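PDB 3C2Q: uncharacterized conserved protein from Methanococcus maripaludis S2, which catalyses the conversion of L-ornithine to L-proline with release of ammonia, using NAD(+) as cofactor. Local coordinates for residues 325-328 / 329-333; 281-284 / 285-289; 167-170 / 171-175; 176-179 / 180-184. All coordinates share one frame; numbering follows the deposited sequence.

Overall arrangement
From the N terminus, interaction 3 comes first, where strand 166-170 turns into helix 171-183; interaction 4 takes up the same helix directly afterwards and follows it to its C-terminal end, the two centres about 13 Å apart. Interaction 2 is the start of helix 283-292 and interaction 1 the start of helix 327-342, near the C terminus. The contacts are local, three within helices or at their ends and one at a strand-to-helix junction; they run in series, neither nesting nor crossing. Interaction 2 touches both interaction 3 and interaction 1: His285 NE2 lies 2.9 Å from Ala169 O, and Ser281 CB lies 3.9 Å from Val327 CG1.

Interaction 1 of 4, residues 325-328 / 329-333; sequences TDVG and VFLVL
Asp326 and Val329 meet at the N-terminal end of helix 327-342, Asp326 CG lying 3.7 Å from Val329 CG2 with the side chains crossed at about a right angle. Asp326 is the N-cap, with CG anti to the backbone N (chi1 -178°) and chi2 -41° turning OD1 to the amides. Asp326 OD1 accepts two weak bonds, from Gly328 N at 3.0 Å and from Val329 N at 3.4 Å. The tight part is the backbone: Phe330 N reaches Asp326 O at 2.9 Å, and Leu331 N reaches Val327 O at the same 2.9 Å. Apolar contacts are looser, with Thr325 CG2 3.8 Å from Phe330 CB, and Val327 CG2 beside Leu331 CD1 at 4.0 Å. Even this side is buried, since Phe330 also packs on Ile116 and Ile119 of helix 112-133. Asp326 OD2 makes a salt bridge to Lys112 NZ and a hydrogen bond with Thr325 OG1, both of the second subunit. Replacing Asp326 by an alanine would probably leave the Gly328 and Val329 amides uncapped and that lysine without this counter-charge. One carboxylate, assigned by similarity to the NAD(+) site, thus links a helix start to a subunit interface.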
ATOM      1  N   THR B 325     -11.053   0.522  -1.927  1.00 13.41           N
ATOM      2  CA  THR B 325     -11.526   1.614  -2.770  1.00 14.69           C
ATOM      3  C   THR B 325     -11.430   2.922  -2.004  1.00 14.92           C
ATOM      4  O   THR B 325     -11.072   2.938  -0.827  1.00 15.64           O
ATOM      5  CB  THR B 325     -12.991   1.371  -3.249  1.00 14.52           C
ATOM      6  OG1 THR B 325     -13.357   2.346  -4.236  1.00 14.59           O
ATOM      7  CG2 THR B 325     -13.961   1.486  -2.091  1.00 13.36           C
ATOM      8  N   ASP B 326     -11.771   4.023  -2.669  1.00 15.99           N
ATOM      9  CA  ASP B 326     -11.760   5.345  -2.053  1.00 16.33           C
ATOM     10  C   ASP B 326     -13.083   5.476  -1.302  1.00 16.76           C
ATOM     11  O   ASP B 326     -14.148   5.435  -1.908  1.00 14.94           O
ATOM     12  CB  ASP B 326     -11.625   6.377  -3.170  1.00 17.81           C
ATOM     13  CG  ASP B 326     -11.548   7.804  -2.661  1.00 19.60           C
ATOM     14  OD1 ASP B 326     -12.281   8.181  -1.726  1.00 22.12           O
ATOM     15  OD2 ASP B 326     -10.788   8.580  -3.246  1.00 18.92           O
ATOM     16  N   VAL B 327     -13.025   5.651   0.024  1.00 16.19           N
ATOM     17  CA  VAL B 327     -14.235   5.657   0.820  1.00 17.88           C
ATOM     18  C   VAL B 327     -15.164   6.837   0.476  1.00 18.60           C
ATOM     19  O   VAL B 327     -16.386   6.675   0.497  1.00 18.17           O
ATOM     20  CB  VAL B 327     -13.932   5.617   2.369  1.00 17.70           C
ATOM     21  CG1 VAL B 327     -13.370   6.954   2.881  1.00 19.93           C
ATOM     22  CG2 VAL B 327     -15.194   5.261   3.157  1.00 20.26           C
ATOM     23  N   GLY B 328     -14.581   8.001   0.179  1.00 17.81           N
ATOM     24  CA  GLY B 328     -15.366   9.196  -0.103  1.00 19.13           C
ATOM     25  C   GLY B 328     -16.167   9.061  -1.400  1.00 19.08           C
ATOM     26  O   GLY B 328     -17.336   9.399  -1.426  1.00 20.17           O
ATOM     27  N   VAL B 329     -15.552   8.524  -2.450  1.00 17.16           N
ATOM     28  CA  VAL B 329     -16.262   8.262  -3.703  1.00 16.74           C
ATOM     29  C   VAL B 329     -17.253   7.111  -3.538  1.00 17.19           C
ATOM     30  O   VAL B 329     -18.395   7.196  -3.981  1.00 17.49           O
ATOM     31  CB  VAL B 329     -15.288   7.998  -4.870  1.00 17.07           C
ATOM     32  CG1 VAL B 329     -16.070   7.948  -6.214  1.00 14.95           C
ATOM     33  CG2 VAL B 329     -14.212   9.119  -4.916  1.00 15.40           C
ATOM     34  N   PHE B 330     -16.803   6.025  -2.915  1.00 16.04           N
ATOM     35  CA  PHE B 330     -17.670   4.921  -2.579  1.00 16.73           C
ATOM     36  C   PHE B 330     -18.975   5.361  -1.891  1.00 16.27           C
ATOM     37  O   PHE B 330     -20.058   4.940  -2.313  1.00 16.20           O
ATOM     38  CB  PHE B 330     -16.893   3.913  -1.690  1.00 16.29           C
ATOM     39  CG  PHE B 330     -17.757   2.807  -1.128  1.00 18.04           C
ATOM     40  CD1 PHE B 330     -17.994   1.639  -1.858  1.00 19.23           C
ATOM     41  CD2 PHE B 330     -18.326   2.929   0.125  1.00 18.59           C
ATOM     42  CE1 PHE B 330     -18.803   0.606  -1.326  1.00 20.86           C
ATOM     43  CE2 PHE B 330     -19.153   1.902   0.659  1.00 17.62           C
ATOM     44  CZ  PHE B 330     -19.380   0.757  -0.071  1.00 18.01           C
ATOM     45  N   LEU B 331     -18.880   6.183  -0.835  1.00 15.31           N
ATOM     46  CA  LEU B 331     -20.086   6.644  -0.116  1.00 17.39           C
ATOM     47  C   LEU B 331     -21.011   7.466  -1.003  1.00 17.08           C
ATOM     48  O   LEU B 331     -22.232   7.331  -0.906  1.00 18.75           O
ATOM     49  CB  LEU B 331     -19.747   7.409   1.185  1.00 16.63           C
ATOM     50  CG  LEU B 331     -19.179   6.517   2.314  1.00 17.13           C
ATOM     51  CD1 LEU B 331     -18.596   7.374   3.432  1.00 17.46           C
ATOM     52  CD2 LEU B 331     -20.230   5.545   2.863  1.00 18.60           C
ATOM     53  N   VAL B 332     -20.441   8.286  -1.869  1.00 17.96           N
ATOM     54  CA  VAL B 332     -21.257   9.147  -2.794  1.00 16.76           C
ATOM     55  C   VAL B 332     -22.028   8.274  -3.779  1.00 18.61           C
ATOM     56  O   VAL B 332     -23.262   8.431  -3.970  1.00 18.48           O
ATOM     57  CB  VAL B 332     -20.363  10.222  -3.495  1.00 16.86           C
ATOM     58  CG1 VAL B 332     -21.158  10.981  -4.579  1.00 18.32           C
ATOM     59  CG2 VAL B 332     -19.834  11.238  -2.432  1.00 14.85           C
ATOM     60  N   LEU B 333     -21.325   7.307  -4.365  1.00 16.50           N
ATOM     61  CA  LEU B 333     -21.958   6.353  -5.277  1.00 17.09           C
ATOM     62  C   LEU B 333     -22.968   5.424  -4.596  1.00 18.25           C
ATOM     63  O   LEU B 333     -24.041   5.130  -5.171  1.00 18.67           O
ATOM     64  CB  LEU B 333     -20.881   5.527  -6.003  1.00 16.45           C
ATOM     65  CG  LEU B 333     -20.004   6.297  -6.986  1.00 16.67           C
ATOM     66  CD1 LEU B 333     -18.888   5.383  -7.559  1.00 16.00           C
ATOM     67  CD2 LEU B 333     -20.873   6.937  -8.122  1.00 17.12           C
TER

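Interaction 2 of 4, residues 281-284 / 285-289; sequences STLL and HSVAT
The N-terminal cap of helix 283-292, in the beta-alpha-beta unit of strand 276-280, this helix and strand 298-303 of the Rossmann fold, is made by Thr282, whose OG1 accepts from His285 N at 3.1 Å (N-H...O angle 157°). With chi1 171°, OG1 is anti to the backbone N, which helps turn it to the amide. The same oxygen lies at the edge of the His285 ring, 3.7 Å from ND1, while NE2 makes a weak hydrogen bond to Ala169 O. Thr282 O is gripped twice, by Ser286 OG at 2.7 Å and by Ser286 N at 3.1 Å, the amide standing above the carbonyl plane. Water 1 bridges the turn, accepting from Thr282 N at 3.0 Å and donating to Ser286 OG at 3.1 Å. Putting a valine at Thr282 removes the hydroxyl and would probably leave His285 N without its capping acceptor. By similarity Thr282, Leu284 and His285 contribute to the NAD(+) site; Leu284 also packs on Leu284 of the third subunit. On the flank facing helix 306-314, Leu283 CD1 lies beside Val287 CG2 at 3.9 Å. His285 O takes Thr289 N on one face of its plane and Thr289 OG1, 2.8 Å away, on the other.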
ATOM      1  N   SER B 281     -12.911   2.948   6.392  1.00 17.12           N
ATOM      2  CA  SER B 281     -11.646   3.669   6.571  1.00 18.31           C
ATOM      3  C   SER B 281     -11.173   3.820   8.030  1.00 19.03           C
ATOM      4  O   SER B 281     -10.912   4.942   8.511  1.00 19.21           O
ATOM      5  CB  SER B 281     -11.766   5.065   5.925  1.00 19.09           C
ATOM      6  OG  SER B 281     -10.473   5.544   5.659  1.00 25.44           O
ATOM      7  N   THR B 282     -11.029   2.698   8.734  1.00 17.63           N
ATOM      8  CA  THR B 282     -10.514   2.747  10.078  1.00 18.34           C
ATOM      9  C   THR B 282      -9.943   1.389  10.433  1.00 18.09           C
ATOM     10  O   THR B 282     -10.671   0.423  10.550  1.00 19.37           O
ATOM     11  CB  THR B 282     -11.561   3.207  11.152  1.00 18.36           C
ATOM     12  OG1 THR B 282     -10.987   3.006  12.450  1.00 21.35           O
ATOM     13  CG2 THR B 282     -12.906   2.473  11.034  1.00 18.01           C
ATOM     14  N   LEU B 283      -8.635   1.318  10.536  1.00 18.14           N
ATOM     15  CA  LEU B 283      -7.966   0.092  10.951  1.00 18.93           C
ATOM     16  C   LEU B 283      -8.333  -0.249  12.389  1.00 19.03           C
ATOM     17  O   LEU B 283      -8.744  -1.363  12.667  1.00 18.70           O
ATOM     18  CB  LEU B 283      -6.454   0.266  10.834  1.00 20.17           C
ATOM     19  CG  LEU B 283      -5.623  -0.953  11.293  1.00 18.84           C
ATOM     20  CD1 LEU B 283      -6.089  -2.209  10.628  1.00 17.23           C
ATOM     21  CD2 LEU B 283      -4.160  -0.641  10.908  1.00 20.92           C
ATOM     22  N   LEU B 284      -8.172   0.729  13.287  1.00 19.39           N
ATOM     23  CA  LEU B 284      -8.394   0.536  14.709  1.00 20.18           C
ATOM     24  C   LEU B 284      -9.786  -0.014  15.006  1.00 19.90           C
ATOM     25  O   LEU B 284      -9.940  -1.057  15.685  1.00 18.69           O
ATOM     26  CB  LEU B 284      -8.204   1.872  15.475  1.00 21.21           C
ATOM     27  CG  LEU B 284      -8.596   1.843  16.989  1.00 21.86           C
ATOM     28  CD1 LEU B 284      -7.737   0.874  17.729  1.00 22.92           C
ATOM     29  CD2 LEU B 284      -8.563   3.263  17.647  1.00 22.60           C
ATOM     30  N   HIS B 285     -10.804   0.681  14.504  1.00 20.18           N
ATOM     31  CA  HIS B 285     -12.172   0.284  14.762  1.00 21.44           C
ATOM     32  C   HIS B 285     -12.636  -0.926  13.980  1.00 20.12           C
ATOM     33  O   HIS B 285     -13.501  -1.664  14.481  1.00 22.31           O
ATOM     34  CB  HIS B 285     -13.162   1.441  14.556  1.00 21.79           C
ATOM     35  CG  HIS B 285     -13.224   2.389  15.704  1.00 24.64           C
ATOM     36  ND1 HIS B 285     -12.275   3.362  15.918  1.00 28.27           N
ATOM     37  CD2 HIS B 285     -14.137   2.532  16.691  1.00 29.12           C
ATOM     38  CE1 HIS B 285     -12.583   4.048  17.001  1.00 25.77           C
ATOM     39  NE2 HIS B 285     -13.713   3.574  17.480  1.00 29.05           N
ATOM     40  N   SER B 286     -12.105  -1.158  12.787  1.00 19.17           N
ATOM     41  CA  SER B 286     -12.453  -2.376  12.031  1.00 20.00           C
ATOM     42  C   SER B 286     -12.053  -3.621  12.842  1.00 18.92           C
ATOM     43  O   SER B 286     -12.858  -4.534  13.071  1.00 18.82           O
ATOM     44  CB  SER B 286     -11.746  -2.422  10.661  1.00 19.29           C
ATOM     45  OG  SER B 286     -12.339  -1.484   9.772  1.00 22.61           O
ATOM     46  N   VAL B 287     -10.804  -3.634  13.258  1.00 18.56           N
ATOM     47  CA  VAL B 287     -10.257  -4.771  14.032  1.00 20.08           C
ATOM     48  C   VAL B 287     -10.920  -4.863  15.414  1.00 19.61           C
ATOM     49  O   VAL B 287     -11.274  -5.966  15.865  1.00 19.24           O
ATOM     50  CB  VAL B 287      -8.720  -4.680  14.157  1.00 20.27           C
ATOM     51  CG1 VAL B 287      -8.186  -5.786  15.112  1.00 22.87           C
ATOM     52  CG2 VAL B 287      -8.073  -4.829  12.748  1.00 21.04           C
ATOM     53  N   ALA B 288     -11.075  -3.721  16.091  1.00 19.47           N
ATOM     54  CA  ALA B 288     -11.721  -3.723  17.420  1.00 19.81           C
ATOM     55  C   ALA B 288     -13.127  -4.294  17.305  1.00 20.26           C
ATOM     56  O   ALA B 288     -13.535  -5.104  18.126  1.00 21.15           O
ATOM     57  CB  ALA B 288     -11.776  -2.310  17.996  1.00 19.25           C
ATOM     58  N   THR B 289     -13.876  -3.883  16.279  1.00 20.00           N
ATOM     59  CA  THR B 289     -15.266  -4.343  16.121  1.00 20.23           C
ATOM     60  C   THR B 289     -15.326  -5.790  15.644  1.00 19.95           C
ATOM     61  O   THR B 289     -16.110  -6.592  16.151  1.00 18.99           O
ATOM     62  CB  THR B 289     -16.082  -3.395  15.195  1.00 20.73           C
ATOM     63  OG1 THR B 289     -15.977  -2.074  15.733  1.00 21.31           O
ATOM     64  CG2 THR B 289     -17.540  -3.786  15.178  1.00 21.32           C
TER
HETATM   65  O   HOH W   1     -11.657   0.142   7.282  1.00 22.35           O

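Interaction 3 of 4, residues 167-170 / 171-175; sequences ILAG and NALAT
Ala169 and Leu173 make the main apolar contact at a strand-to-helix junction on the C-terminal edge of the parallel Rossmann-fold sheet, where strand 166-170 gives way to helix 171-183. Ala169 CB presses on Leu173 CD2 at 3.3 Å, closer than carbons normally pack, and Ile167 CG2 is a looser neighbour of Leu173 CD2, at 4.4 Å. Two torsions bring the leucine back to the strand: CG is anti to the backbone N (chi1 175°), and chi2 of 68° then turns CD2 to the methyl of Ala169.

Of the polar bonds, a single weak one joins the two segments. Gly170, at the N-cap position, has no side chain to cap with; its carbonyl O instead accepts from Ala174 N in a straight bond of 3.5 Å. Within 171-175, Thr175 N and Thr175 OG1 both donate to Asn171 O at 2.8 Å, the hydroxyl from above the carbonyl plane. That hydroxyl also bonds with His204 NE2. The Asn171 amide is engaged at both ends, OD1 with Ile253 N and ND2 with Gly251 O, which fixes its rotation. Asn171 and Ala172 are assigned to the NAD(+) site by similarity.

In the fold, the axes of segments 167-170 and 171-175 approach to 5.5 Å and their directions differ by 103°, a sharp change of course. The strand lies between 138-142 and 241-244, with Ile167 on helix 230-237 and Leu168 on helix 260-271.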
ATOM      1  N   ILE B 167     -23.667   3.866  15.227  1.00 20.13           N
ATOM      2  CA  ILE B 167     -22.329   4.310  14.747  1.00 20.17           C
ATOM      3  C   ILE B 167     -21.281   4.150  15.829  1.00 20.44           C
ATOM      4  O   ILE B 167     -21.440   4.649  16.946  1.00 21.19           O
ATOM      5  CB  ILE B 167     -22.319   5.792  14.253  1.00 19.56           C
ATOM      6  CG1 ILE B 167     -23.235   5.941  13.022  1.00 20.19           C
ATOM      7  CG2 ILE B 167     -20.853   6.249  13.918  1.00 20.58           C
ATOM      8  CD1 ILE B 167     -23.196   7.325  12.373  1.00 20.62           C
ATOM      9  N   LEU B 168     -20.211   3.425  15.515  1.00 19.75           N
ATOM     10  CA  LEU B 168     -19.089   3.283  16.407  1.00 20.06           C
ATOM     11  C   LEU B 168     -17.918   4.023  15.773  1.00 20.09           C
ATOM     12  O   LEU B 168     -17.627   3.804  14.600  1.00 18.85           O
ATOM     13  CB  LEU B 168     -18.743   1.802  16.564  1.00 20.69           C
ATOM     14  CG  LEU B 168     -19.917   0.886  16.915  1.00 22.99           C
ATOM     15  CD1 LEU B 168     -19.400  -0.530  17.101  1.00 22.31           C
ATOM     16  CD2 LEU B 168     -20.598   1.380  18.187  1.00 24.03           C
ATOM     17  N   ALA B 169     -17.262   4.895  16.525  1.00 19.38           N
ATOM     18  CA  ALA B 169     -16.209   5.727  15.937  1.00 20.60           C
ATOM     19  C   ALA B 169     -15.395   6.268  17.093  1.00 21.51           C
ATOM     20  O   ALA B 169     -15.519   5.751  18.220  1.00 20.79           O
ATOM     21  CB  ALA B 169     -16.829   6.855  15.080  1.00 19.99           C
ATOM     22  N   GLY B 170     -14.534   7.244  16.811  1.00 20.93           N
ATOM     23  CA  GLY B 170     -13.748   7.919  17.820  1.00 21.10           C
ATOM     24  C   GLY B 170     -14.044   9.413  17.812  1.00 20.55           C
ATOM     25  O   GLY B 170     -14.914   9.879  17.080  1.00 20.68           O
ATOM     26  N   ASN B 171     -13.254  10.150  18.581  1.00 19.93           N
ATOM     27  CA  ASN B 171     -13.339  11.593  18.693  1.00 19.62           C
ATOM     28  C   ASN B 171     -13.095  12.242  17.342  1.00 20.27           C
ATOM     29  O   ASN B 171     -13.719  13.251  17.015  1.00 19.50           O
ATOM     30  CB  ASN B 171     -12.267  12.109  19.670  1.00 19.50           C
ATOM     31  CG  ASN B 171     -12.477  13.591  20.052  1.00 18.94           C
ATOM     32  OD1 ASN B 171     -13.479  13.930  20.631  1.00 19.80           O
ATOM     33  ND2 ASN B 171     -11.512  14.449  19.741  1.00 20.01           N
ATOM     34  N   ALA B 172     -12.158  11.678  16.570  1.00 18.77           N
ATOM     35  CA  ALA B 172     -11.776  12.329  15.307  1.00 19.28           C
ATOM     36  C   ALA B 172     -12.921  12.343  14.292  1.00 18.88           C
ATOM     37  O   ALA B 172     -13.182  13.393  13.682  1.00 20.03           O
ATOM     38  CB  ALA B 172     -10.481  11.722  14.713  1.00 18.53           C
ATOM     39  N   LEU B 173     -13.617  11.218  14.114  1.00 18.88           N
ATOM     40  CA  LEU B 173     -14.769  11.213  13.234  1.00 18.99           C
ATOM     41  C   LEU B 173     -15.829  12.267  13.650  1.00 19.52           C
ATOM     42  O   LEU B 173     -16.279  13.077  12.828  1.00 17.59           O
ATOM     43  CB  LEU B 173     -15.438   9.846  13.159  1.00 18.89           C
ATOM     44  CG  LEU B 173     -16.727   9.899  12.306  1.00 22.42           C
ATOM     45  CD1 LEU B 173     -16.410  10.147  10.813  1.00 24.05           C
ATOM     46  CD2 LEU B 173     -17.557   8.684  12.406  1.00 30.27           C
ATOM     47  N   ALA B 174     -16.249  12.206  14.907  1.00 18.94           N
ATOM     48  CA  ALA B 174     -17.286  13.131  15.402  1.00 19.76           C
ATOM     49  C   ALA B 174     -16.856  14.574  15.304  1.00 19.56           C
ATOM     50  O   ALA B 174     -17.648  15.418  14.851  1.00 20.10           O
ATOM     51  CB  ALA B 174     -17.689  12.792  16.840  1.00 19.33           C
ATOM     52  N   THR B 175     -15.623  14.874  15.697  1.00 19.31           N
ATOM     53  CA  THR B 175     -15.201  16.271  15.743  1.00 19.94           C
ATOM     54  C   THR B 175     -14.933  16.860  14.356  1.00 19.68           C
ATOM     55  O   THR B 175     -15.188  18.043  14.150  1.00 18.81           O
ATOM     56  CB  THR B 175     -13.995  16.550  16.694  1.00 20.48           C
ATOM     57  OG1 THR B 175     -12.827  15.828  16.234  1.00 21.40           O
ATOM     58  CG2 THR B 175     -14.350  16.141  18.139  1.00 20.67           C
TER

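Interaction 4 of 4, residues 176-179 / 180-184; sequences HDIE and SALYG
Asp177 O is used twice by the turn that follows it, accepting from Ser180 OG at 2.8 Å and from Ala181 N at 3.0 Å. The hydroxyl bond, to the carbonyl three residues back, is made possible by the torsion of the serine (chi1 65°), which sets OG between its own backbone N and carbonyl carbon, facing the preceding turn. Regular helical bonds continue on both sides of this pair, Ser180 N to His176 O and Leu182 N to Ile178 O, each 2.9 Å long. On the apolar flank Ile178 CG2 and Leu182 CD1 lie side by side at 4.0 Å.

The polar flank carries more directional bonds. His176 ND1 donates to Glu179 OE1 at 2.9 Å, in the ring plane and nearly along the C-O axis of the carboxylate. The extended Glu179 chain carries that group on to Thr185 OG1, Leu187 N and Gly188 N, so its rotation is fixed by several bonds, while the His176 ring is stacked on His204 and meets His148 edge-to-face. The Asp177 carboxylate accepts from Ile230 N and Met231 N.

Tyr183 N bonds to Glu179 O at 2.8 Å, and Gly184 N follows with a bond to Ser180 O, also 2.8 Å. Gly184 itself departs from helical angles with positive phi (80°); a glycine of positive phi just after the last helical residue is a common way for a helix to end, here helix 171-183.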
ATOM      1  N   HIS B 176     -14.439  16.050  13.407  1.00 17.99           N
ATOM      2  CA  HIS B 176     -14.337  16.543  12.015  1.00 17.82           C
ATOM      3  C   HIS B 176     -15.667  16.670  11.302  1.00 16.98           C
ATOM      4  O   HIS B 176     -15.830  17.591  10.493  1.00 16.78           O
ATOM      5  CB  HIS B 176     -13.310  15.765  11.160  1.00 18.25           C
ATOM      6  CG  HIS B 176     -11.885  15.956  11.627  1.00 17.78           C
ATOM      7  ND1 HIS B 176     -11.249  17.184  11.613  1.00 18.27           N
ATOM      8  CD2 HIS B 176     -10.983  15.072  12.119  1.00 17.45           C
ATOM      9  CE1 HIS B 176     -10.014  17.044  12.067  1.00 19.64           C
ATOM     10  NE2 HIS B 176      -9.838  15.776  12.404  1.00 17.40           N
ATOM     11  N   ASP B 177     -16.594  15.753  11.579  1.00 16.72           N
ATOM     12  CA  ASP B 177     -17.977  15.896  11.106  1.00 18.13           C
ATOM     13  C   ASP B 177     -18.518  17.263  11.590  1.00 18.68           C
ATOM     14  O   ASP B 177     -19.102  18.043  10.823  1.00 18.12           O
ATOM     15  CB  ASP B 177     -18.856  14.755  11.623  1.00 17.54           C
ATOM     16  CG  ASP B 177     -20.363  14.973  11.344  1.00 21.95           C
ATOM     17  OD1 ASP B 177     -20.800  15.033  10.158  1.00 18.31           O
ATOM     18  OD2 ASP B 177     -21.124  15.048  12.336  1.00 21.23           O
ATOM     19  N   ILE B 178     -18.274  17.563  12.859  1.00 18.69           N
ATOM     20  CA  ILE B 178     -18.792  18.794  13.448  1.00 19.30           C
ATOM     21  C   ILE B 178     -18.067  20.025  12.918  1.00 18.69           C
ATOM     22  O   ILE B 178     -18.710  21.042  12.626  1.00 20.06           O
ATOM     23  CB  ILE B 178     -18.797  18.684  15.002  1.00 19.08           C
ATOM     24  CG1 ILE B 178     -19.904  17.698  15.394  1.00 17.14           C
ATOM     25  CG2 ILE B 178     -19.009  20.115  15.643  1.00 19.73           C
ATOM     26  CD1 ILE B 178     -19.798  17.100  16.808  1.00 19.45           C
ATOM     27  N   GLU B 179     -16.744  19.934  12.751  1.00 18.46           N
ATOM     28  CA  GLU B 179     -15.979  20.948  12.024  1.00 18.56           C
ATOM     29  C   GLU B 179     -16.595  21.275  10.678  1.00 18.92           C
ATOM     30  O   GLU B 179     -16.672  22.468  10.292  1.00 17.14           O
ATOM     31  CB  GLU B 179     -14.519  20.520  11.785  1.00 18.48           C
ATOM     32  CG  GLU B 179     -13.647  21.621  11.245  1.00 18.80           C
ATOM     33  CD  GLU B 179     -12.331  21.112  10.628  1.00 19.56           C
ATOM     34  OE1 GLU B 179     -11.884  19.975  10.956  1.00 21.32           O
ATOM     35  OE2 GLU B 179     -11.730  21.839   9.807  1.00 17.26           O
ATOM     36  N   SER B 180     -16.998  20.239   9.936  1.00 19.37           N
ATOM     37  CA  SER B 180     -17.511  20.503   8.600  1.00 20.25           C
ATOM     38  C   SER B 180     -18.910  21.120   8.701  1.00 19.41           C
ATOM     39  O   SER B 180     -19.253  21.982   7.900  1.00 19.22           O
ATOM     40  CB  SER B 180     -17.467  19.258   7.676  1.00 20.78           C
ATOM     41  OG  SER B 180     -18.328  18.262   8.176  1.00 27.02           O
ATOM     42  N   ALA B 181     -19.691  20.714   9.697  1.00 19.62           N
ATOM     43  CA  ALA B 181     -21.019  21.309   9.913  1.00 20.19           C
ATOM     44  C   ALA B 181     -20.920  22.790  10.280  1.00 20.80           C
ATOM     45  O   ALA B 181     -21.637  23.617   9.709  1.00 20.76           O
ATOM     46  CB  ALA B 181     -21.799  20.530  10.975  1.00 19.72           C
ATOM     47  N   LEU B 182     -20.013  23.136  11.189  1.00 20.75           N
ATOM     48  CA  LEU B 182     -19.877  24.519  11.652  1.00 21.20           C
ATOM     49  C   LEU B 182     -19.168  25.396  10.664  1.00 21.37           C
ATOM     50  O   LEU B 182     -19.564  26.549  10.461  1.00 21.01           O
ATOM     51  CB  LEU B 182     -19.133  24.592  12.996  1.00 21.04           C
ATOM     52  CG  LEU B 182     -19.835  23.917  14.169  1.00 22.87           C
ATOM     53  CD1 LEU B 182     -18.933  24.058  15.409  1.00 23.18           C
ATOM     54  CD2 LEU B 182     -21.180  24.519  14.439  1.00 28.54           C
ATOM     55  N   TYR B 183     -18.083  24.882  10.069  1.00 19.79           N
ATOM     56  CA  TYR B 183     -17.192  25.703   9.262  1.00 19.82           C
ATOM     57  C   TYR B 183     -17.028  25.341   7.780  1.00 19.02           C
ATOM     58  O   TYR B 183     -16.340  26.054   7.041  1.00 18.61           O
ATOM     59  CB  TYR B 183     -15.817  25.781   9.923  1.00 20.41           C
ATOM     60  CG  TYR B 183     -15.925  26.201  11.369  1.00 23.29           C
ATOM     61  CD1 TYR B 183     -16.359  27.493  11.713  1.00 24.13           C
ATOM     62  CD2 TYR B 183     -15.654  25.300  12.393  1.00 23.57           C
ATOM     63  CE1 TYR B 183     -16.503  27.859  13.027  1.00 26.86           C
ATOM     64  CE2 TYR B 183     -15.801  25.661  13.722  1.00 25.17           C
ATOM     65  CZ  TYR B 183     -16.210  26.938  14.030  1.00 27.13           C
ATOM     66  OH  TYR B 183     -16.353  27.300  15.348  1.00 28.09           O
ATOM     67  N   GLY B 184     -17.592  24.222   7.363  1.00 19.07           N
ATOM     68  CA  GLY B 184     -17.442  23.806   5.964  1.00 19.09           C
ATOM     69  C   GLY B 184     -16.104  23.120   5.631  1.00 19.28           C
ATOM     70  O   GLY B 184     -15.820  22.859   4.434  1.00 19.81           O
TER